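Local coordinates for GTPase-activating protein GYP1 (Saccharomyces cerevisiae, PDB 1FKM), which stimulates GTP hydrolysis by Ypt/Rab GTPases, chiefly YPT1 and YPT7, through its TBC domain, which lends them an arginine and a glutamine finger, at residues Gln6-Phe11 with Gly33-His38; Arg39-Lys44 with Leu145-Pro150. All coordinates share one frame; numbering follows the deposited sequence.

Contact 1: residues Gln6-Phe11 with Gly33-His38; sequences QRISKF and GIPKIH
F11 and P35 carry this contact. The proline lies over one face of the phenylalanine ring, and P35 CD sits 3.5 Å from the F11 ring centroid, 22° off the ring normal. This is a CH-pi contact, displaced toward the CE1 rim. I34 CG2 meets the same ring near CE2 from an oblique direction. H38 reverses the roles: here the phenylalanine supplies the CH. F11 CB stands over one face of the imidazole, 3.7 Å from the H38 ring centroid, while I37 CG2 lies over the opposite face. The two rings are nearly parallel, with planes at 20°, but are slid so far apart that they barely overlap. The H38 ring turns its edge to the I8 carbonyl, with H38 CE1 3.2 Å from I8 O. H38 NE2 forms a hydrogen bond with D12 OD1, and this helps fix the rotation of the ring. ND1 is buried and has no polar partner. The side chains of I8 and P35 slide past each other in opposite directions, with I8 CG1 3.8 Å from P35 CB.

R7 crosses P35 at about a right angle, with R7 CG near P35 CG. CG lies anti to the backbone N (chi1 -169°), and the extended chain carries the guanidinium to the carbonyl of G33. R7 NH2 donates a hydrogen bond to G33 O at 2.8 Å, near the guanidinium plane and on a carbonyl lone pair. R7 NE adds a weak second hydrogen bond to the same oxygen.

The contact seats helix 4-15 on the loop between helices 23-30 and 39-46. I29 and S30 of helix 23-30 also touch F11, and I34 packs on helix 39-46.

Contact 2: residues Arg39-Lys44 with Leu145-Pro150; sequences RPVVWK and LTEYLP
T146 and E147 meet the first turns of helix 39-46 in the all-helical TBC (Rab-GAP) domain. Their segment starts at the last residue of helix 133-145 and runs into the loop before helix 168-186. T146 comes first. Its hydroxyl lies between the backbone N and the carbonyl carbon (chi1 65°) and hydrogen-bonds back to the carbonyl of T143. The same oxygen also touches P40, with T146 OG1 3.6 Å from P40 CG. The two side chains cross at about a right angle.

E147 does most of the work. Its CG is anti to the backbone N (chi1 -163°), and the chain is extended beyond it. The side chain therefore slides alongside P40 in the opposite direction, with E147 CB 3.8 Å from P40 CG. The carboxylate passes P40 CB and arrives between V41 and K44. The V41 CG2 methyl lies against E147 OE2. K44 is also extended beyond CG, and K44 NZ forms a long salt bridge with E147 OE1 at 3.5 Å. D177 of helix 168-186 provides a second salt bridge to this ammonium, and F144 adds a cation-pi contact. The buried lysine thus joins three parts of the fold.

Two waters close the gap between the charges. Both accept from K44 NZ. Water 1 donates to E147 OE1 at 2.6 Å, and water 2 donates to E147 OE2 at 2.8 Å.

Overall arrangement
Contacts 1 and 2 follow one another along the chain: H38 ends the first and R39 starts the second. Their centres are about 12 Å apart, on the same side of the chain's centre. They also touch. I34 CD1 packs on V42 CG1 at 3.5 Å and on W43 CD1 at 3.8 Å, while F11 CD2 lies 4.2 Å from V42 CG2. D255 of helix 247-261 ties them further, accepting from I34 N, R39 NE and W43 NE1. Helix 39-46 therefore meets helix 4-15 and loop 33-38 on one side, and the end of helix 133-145 on another. Both contacts lie away from the arginine finger R96 and the glutamine finger Q131.

Contact 1: residues Gln6-Phe11 with Gly33-His38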
loop_
_atom_site.group_PDB
_atom_site.type_symbol
_atom_site.label_atom_id
_atom_site.label_comp_id
_atom_site.label_asym_id
_atom_site.label_seq_id
_atom_site.Cartn_x
_atom_site.Cartn_y
_atom_site.Cartn_z
ATOM N N GLN A 6 7.240 -14.358 21.610
ATOM C CA GLN A 6 5.997 -14.227 22.355
ATOM C C GLN A 6 4.922 -13.592 21.471
ATOM O O GLN A 6 3.783 -14.057 21.422
ATOM C CB GLN A 6 6.227 -13.349 23.590
ATOM C CG GLN A 6 5.009 -13.177 24.492
ATOM C CD GLN A 6 4.742 -14.389 25.364
ATOM O OE1 GLN A 6 3.802 -14.399 26.160
ATOM N NE2 GLN A 6 5.572 -15.417 25.225
ATOM N N ARG A 7 5.291 -12.531 20.766
ATOM C CA ARG A 7 4.338 -11.841 19.910
ATOM C C ARG A 7 3.793 -12.778 18.836
ATOM O O ARG A 7 2.606 -12.745 18.512
ATOM C CB ARG A 7 4.989 -10.613 19.275
ATOM C CG ARG A 7 3.983 -9.705 18.583
ATOM C CD ARG A 7 4.545 -8.316 18.341
ATOM N NE ARG A 7 3.544 -7.440 17.740
ATOM C CZ ARG A 7 2.489 -6.934 18.379
ATOM N NH1 ARG A 7 2.279 -7.208 19.663
ATOM N NH2 ARG A 7 1.639 -6.148 17.731
ATOM N N ILE A 8 4.662 -13.624 18.297
ATOM C CA ILE A 8 4.246 -14.579 17.283
ATOM C C ILE A 8 3.210 -15.518 17.889
ATOM O O ILE A 8 2.223 -15.872 17.242
ATOM C CB ILE A 8 5.467 -15.376 16.756
ATOM C CG1 ILE A 8 6.334 -14.454 15.888
ATOM C CG2 ILE A 8 5.010 -16.592 15.971
ATOM C CD1 ILE A 8 7.681 -15.032 15.497
ATOM N N SER A 9 3.431 -15.907 19.140
ATOM C CA SER A 9 2.509 -16.801 19.833
ATOM C C SER A 9 1.147 -16.144 20.067
ATOM O O SER A 9 0.116 -16.799 19.952
ATOM C CB SER A 9 3.098 -17.236 21.178
ATOM O OG SER A 9 2.198 -18.091 21.861
ATOM N N LYS A 10 1.148 -14.858 20.404
ATOM C CA LYS A 10 -0.102 -14.136 20.635
ATOM C C LYS A 10 -0.943 -14.140 19.364
ATOM O O LYS A 10 -2.153 -14.341 19.410
ATOM C CB LYS A 10 0.183 -12.694 21.063
ATOM C CG LYS A 10 0.897 -12.573 22.401
ATOM C CD LYS A 10 1.097 -11.118 22.794
ATOM C CE LYS A 10 -0.237 -10.409 22.991
ATOM N NZ LYS A 10 -0.063 -8.964 23.325
ATOM N N PHE A 11 -0.303 -13.913 18.221
ATOM C CA PHE A 11 -1.035 -13.929 16.961
ATOM C C PHE A 11 -1.512 -15.350 16.662
ATOM O O PHE A 11 -2.621 -15.545 16.174
ATOM C CB PHE A 11 -0.155 -13.421 15.812
ATOM C CG PHE A 11 -0.107 -11.924 15.700
ATOM C CD1 PHE A 11 0.727 -11.173 16.523
ATOM C CD2 PHE A 11 -0.908 -11.263 14.770
ATOM C CE1 PHE A 11 0.763 -9.782 16.421
ATOM C CE2 PHE A 11 -0.881 -9.877 14.659
ATOM C CZ PHE A 11 -0.044 -9.131 15.485
ATOM N N GLY A 33 1.949 -3.491 14.830
ATOM C CA GLY A 33 2.885 -4.274 14.044
ATOM C C GLY A 33 2.555 -5.752 13.993
ATOM O O GLY A 33 2.158 -6.354 14.993
ATOM N N ILE A 34 2.736 -6.342 12.820
ATOM C CA ILE A 34 2.447 -7.753 12.618
ATOM C C ILE A 34 3.724 -8.532 12.320
ATOM O O ILE A 34 4.493 -8.147 11.434
ATOM C CB ILE A 34 1.473 -7.940 11.428
ATOM C CG1 ILE A 34 0.182 -7.157 11.689
ATOM C CG2 ILE A 34 1.172 -9.424 11.224
ATOM C CD1 ILE A 34 -0.674 -6.934 10.433
ATOM N N PRO A 35 3.975 -9.626 13.065
ATOM C CA PRO A 35 5.168 -10.452 12.851
ATOM C C PRO A 35 5.195 -10.825 11.368
ATOM O O PRO A 35 4.160 -11.186 10.806
ATOM C CB PRO A 35 4.905 -11.664 13.738
ATOM C CG PRO A 35 4.129 -11.068 14.887
ATOM C CD PRO A 35 3.162 -10.155 14.178
ATOM N N LYS A 36 6.362 -10.750 10.739
ATOM C CA LYS A 36 6.452 -11.052 9.314
ATOM C C LYS A 36 5.835 -12.384 8.893
ATOM O O LYS A 36 5.195 -12.466 7.845
ATOM C CB LYS A 36 7.909 -10.974 8.835
ATOM C CG LYS A 36 8.873 -11.926 9.520
ATOM C CD LYS A 36 10.257 -11.823 8.890
ATOM C CE LYS A 36 11.263 -12.757 9.552
ATOM N NZ LYS A 36 11.523 -12.379 10.967
ATOM N N ILE A 37 6.001 -13.427 9.695
ATOM C CA ILE A 37 5.438 -14.719 9.321
ATOM C C ILE A 37 3.901 -14.698 9.236
ATOM O O ILE A 37 3.301 -15.489 8.506
ATOM C CB ILE A 37 5.889 -15.830 10.299
ATOM C CG1 ILE A 37 5.469 -17.196 9.754
ATOM C CG2 ILE A 37 5.290 -15.598 11.684
ATOM C CD1 ILE A 37 5.970 -18.361 10.575
ATOM N N HIS A 38 3.268 -13.775 9.954
ATOM C CA HIS A 38 1.806 -13.685 9.953
ATOM C C HIS A 38 1.200 -12.676 8.989
ATOM O O HIS A 38 -0.008 -12.697 8.756
ATOM C CB HIS A 38 1.295 -13.360 11.360
ATOM C CG HIS A 38 1.348 -14.521 12.301
ATOM N ND1 HIS A 38 2.056 -14.489 13.483
ATOM C CD2 HIS A 38 0.789 -15.750 12.229
ATOM C CE1 HIS A 38 1.931 -15.651 14.099
ATOM N NE2 HIS A 38 1.166 -16.433 13.359
#

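Contact 2: residues Arg39-Lys44 with Leu145-Pro150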
loop_
_atom_site.group_PDB
_atom_site.type_symbol
_atom_site.label_atom_id
_atom_site.label_comp_id
_atom_site.label_asym_id
_atom_site.label_seq_id
_atom_site.Cartn_x
_atom_site.Cartn_y
_atom_site.Cartn_z
ATOM N N ARG A 39 2.014 -11.795 8.421
ATOM C CA ARG A 39 1.461 -10.785 7.525
ATOM C C ARG A 39 0.551 -11.256 6.396
ATOM O O ARG A 39 -0.519 -10.684 6.192
ATOM C CB ARG A 39 2.570 -9.901 6.945
ATOM C CG ARG A 39 3.078 -8.867 7.930
ATOM C CD ARG A 39 3.770 -7.704 7.224
ATOM N NE ARG A 39 4.172 -6.675 8.177
ATOM C CZ ARG A 39 5.407 -6.519 8.644
ATOM N NH1 ARG A 39 6.384 -7.327 8.249
ATOM N NH2 ARG A 39 5.663 -5.553 9.514
ATOM N N PRO A 40 0.955 -12.285 5.637
ATOM C CA PRO A 40 0.083 -12.735 4.548
ATOM C C PRO A 40 -1.361 -12.953 4.998
ATOM O O PRO A 40 -2.284 -12.322 4.479
ATOM C CB PRO A 40 0.751 -14.028 4.089
ATOM C CG PRO A 40 2.209 -13.722 4.306
ATOM C CD PRO A 40 2.191 -13.086 5.678
ATOM N N VAL A 41 -1.545 -13.835 5.973
ATOM C CA VAL A 41 -2.881 -14.131 6.480
ATOM C C VAL A 41 -3.577 -12.929 7.116
ATOM O O VAL A 41 -4.725 -12.626 6.788
ATOM C CB VAL A 41 -2.838 -15.276 7.507
ATOM C CG1 VAL A 41 -4.192 -15.422 8.187
ATOM C CG2 VAL A 41 -2.471 -16.575 6.806
ATOM N N VAL A 42 -2.881 -12.237 8.011
ATOM C CA VAL A 42 -3.474 -11.096 8.702
ATOM C C VAL A 42 -3.858 -9.956 7.772
ATOM O O VAL A 42 -4.912 -9.352 7.947
ATOM C CB VAL A 42 -2.540 -10.573 9.823
ATOM C CG1 VAL A 42 -3.181 -9.375 10.521
ATOM C CG2 VAL A 42 -2.284 -11.688 10.838
ATOM N N TRP A 43 -3.018 -9.647 6.785
ATOM C CA TRP A 43 -3.358 -8.585 5.847
ATOM C C TRP A 43 -4.631 -8.947 5.071
ATOM O O TRP A 43 -5.495 -8.099 4.846
ATOM C CB TRP A 43 -2.211 -8.344 4.864
ATOM C CG TRP A 43 -1.156 -7.409 5.370
ATOM C CD1 TRP A 43 -0.802 -7.186 6.680
ATOM C CD2 TRP A 43 -0.270 -6.613 4.573
ATOM N NE1 TRP A 43 0.255 -6.299 6.737
ATOM C CE2 TRP A 43 0.599 -5.933 5.460
ATOM C CE3 TRP A 43 -0.126 -6.408 3.192
ATOM C CZ2 TRP A 43 1.597 -5.067 5.013
ATOM C CZ3 TRP A 43 0.874 -5.541 2.745
ATOM C CH2 TRP A 43 1.718 -4.884 3.653
ATOM N N LYS A 44 -4.744 -10.203 4.656
ATOM C CA LYS A 44 -5.925 -10.635 3.908
ATOM C C LYS A 44 -7.178 -10.577 4.775
ATOM O O LYS A 44 -8.262 -10.249 4.286
ATOM C CB LYS A 44 -5.713 -12.041 3.352
ATOM C CG LYS A 44 -4.582 -12.106 2.324
ATOM C CD LYS A 44 -4.324 -13.528 1.846
ATOM C CE LYS A 44 -3.040 -13.600 1.011
ATOM N NZ LYS A 44 -2.697 -14.999 0.627
ATOM N N LEU A 145 3.986 -12.823 -1.343
ATOM C CA LEU A 145 5.024 -13.705 -1.870
ATOM C C LEU A 145 5.754 -14.415 -0.733
ATOM O O LEU A 145 6.169 -15.555 -0.890
ATOM C CB LEU A 145 6.071 -12.907 -2.656
ATOM C CG LEU A 145 6.193 -12.979 -4.176
ATOM C CD1 LEU A 145 7.400 -12.140 -4.597
ATOM C CD2 LEU A 145 6.372 -14.421 -4.641
ATOM N N THR A 146 5.917 -13.741 0.406
ATOM C CA THR A 146 6.652 -14.335 1.521
ATOM C C THR A 146 6.030 -15.613 2.055
ATOM O O THR A 146 6.716 -16.429 2.658
ATOM C CB THR A 146 6.851 -13.341 2.710
ATOM O OG1 THR A 146 5.586 -13.005 3.297
ATOM C CG2 THR A 146 7.546 -12.071 2.229
ATOM N N GLU A 147 4.734 -15.788 1.834
ATOM C CA GLU A 147 4.053 -16.987 2.307
ATOM C C GLU A 147 4.549 -18.241 1.583
ATOM O O GLU A 147 4.362 -19.352 2.070
ATOM C CB GLU A 147 2.543 -16.855 2.099
ATOM C CG GLU A 147 1.736 -17.851 2.910
ATOM C CD GLU A 147 0.241 -17.655 2.761
ATOM O OE1 GLU A 147 -0.206 -17.227 1.677
ATOM O OE2 GLU A 147 -0.488 -17.941 3.731
ATOM N N TYR A 148 5.173 -18.063 0.422
ATOM C CA TYR A 148 5.672 -19.197 -0.368
ATOM C C TYR A 148 7.138 -19.540 -0.117
ATOM O O TYR A 148 7.677 -20.477 -0.715
ATOM C CB TYR A 148 5.457 -18.925 -1.859
ATOM C CG TYR A 148 4.000 -18.848 -2.243
ATOM C CD1 TYR A 148 3.289 -19.997 -2.596
ATOM C CD2 TYR A 148 3.320 -17.636 -2.213
ATOM C CE1 TYR A 148 1.935 -19.936 -2.912
ATOM C CE2 TYR A 148 1.964 -17.565 -2.525
ATOM C CZ TYR A 148 1.280 -18.716 -2.872
ATOM O OH TYR A 148 -0.058 -18.644 -3.173
ATOM N N LEU A 149 7.779 -18.774 0.758
ATOM C CA LEU A 149 9.178 -18.988 1.108
ATOM C C LEU A 149 9.255 -19.576 2.505
ATOM O O LEU A 149 8.321 -19.432 3.295
ATOM C CB LEU A 149 9.936 -17.657 1.128
ATOM C CG LEU A 149 10.347 -16.977 -0.173
ATOM C CD1 LEU A 149 10.859 -15.578 0.123
ATOM C CD2 LEU A 149 11.417 -17.810 -0.854
ATOM N N PRO A 150 10.366 -20.260 2.826
ATOM C CA PRO A 150 10.500 -20.827 4.171
ATOM C C PRO A 150 10.544 -19.608 5.097
ATOM O O PRO A 150 11.120 -18.580 4.735
ATOM C CB PRO A 150 11.853 -21.541 4.112
ATOM C CG PRO A 150 11.968 -21.937 2.666
ATOM C CD PRO A 150 11.472 -20.696 1.954
HETATM O O HOH W 1 0.137 -15.337 -0.088
HETATM O O HOH W 2 -2.745 -16.475 3.037
#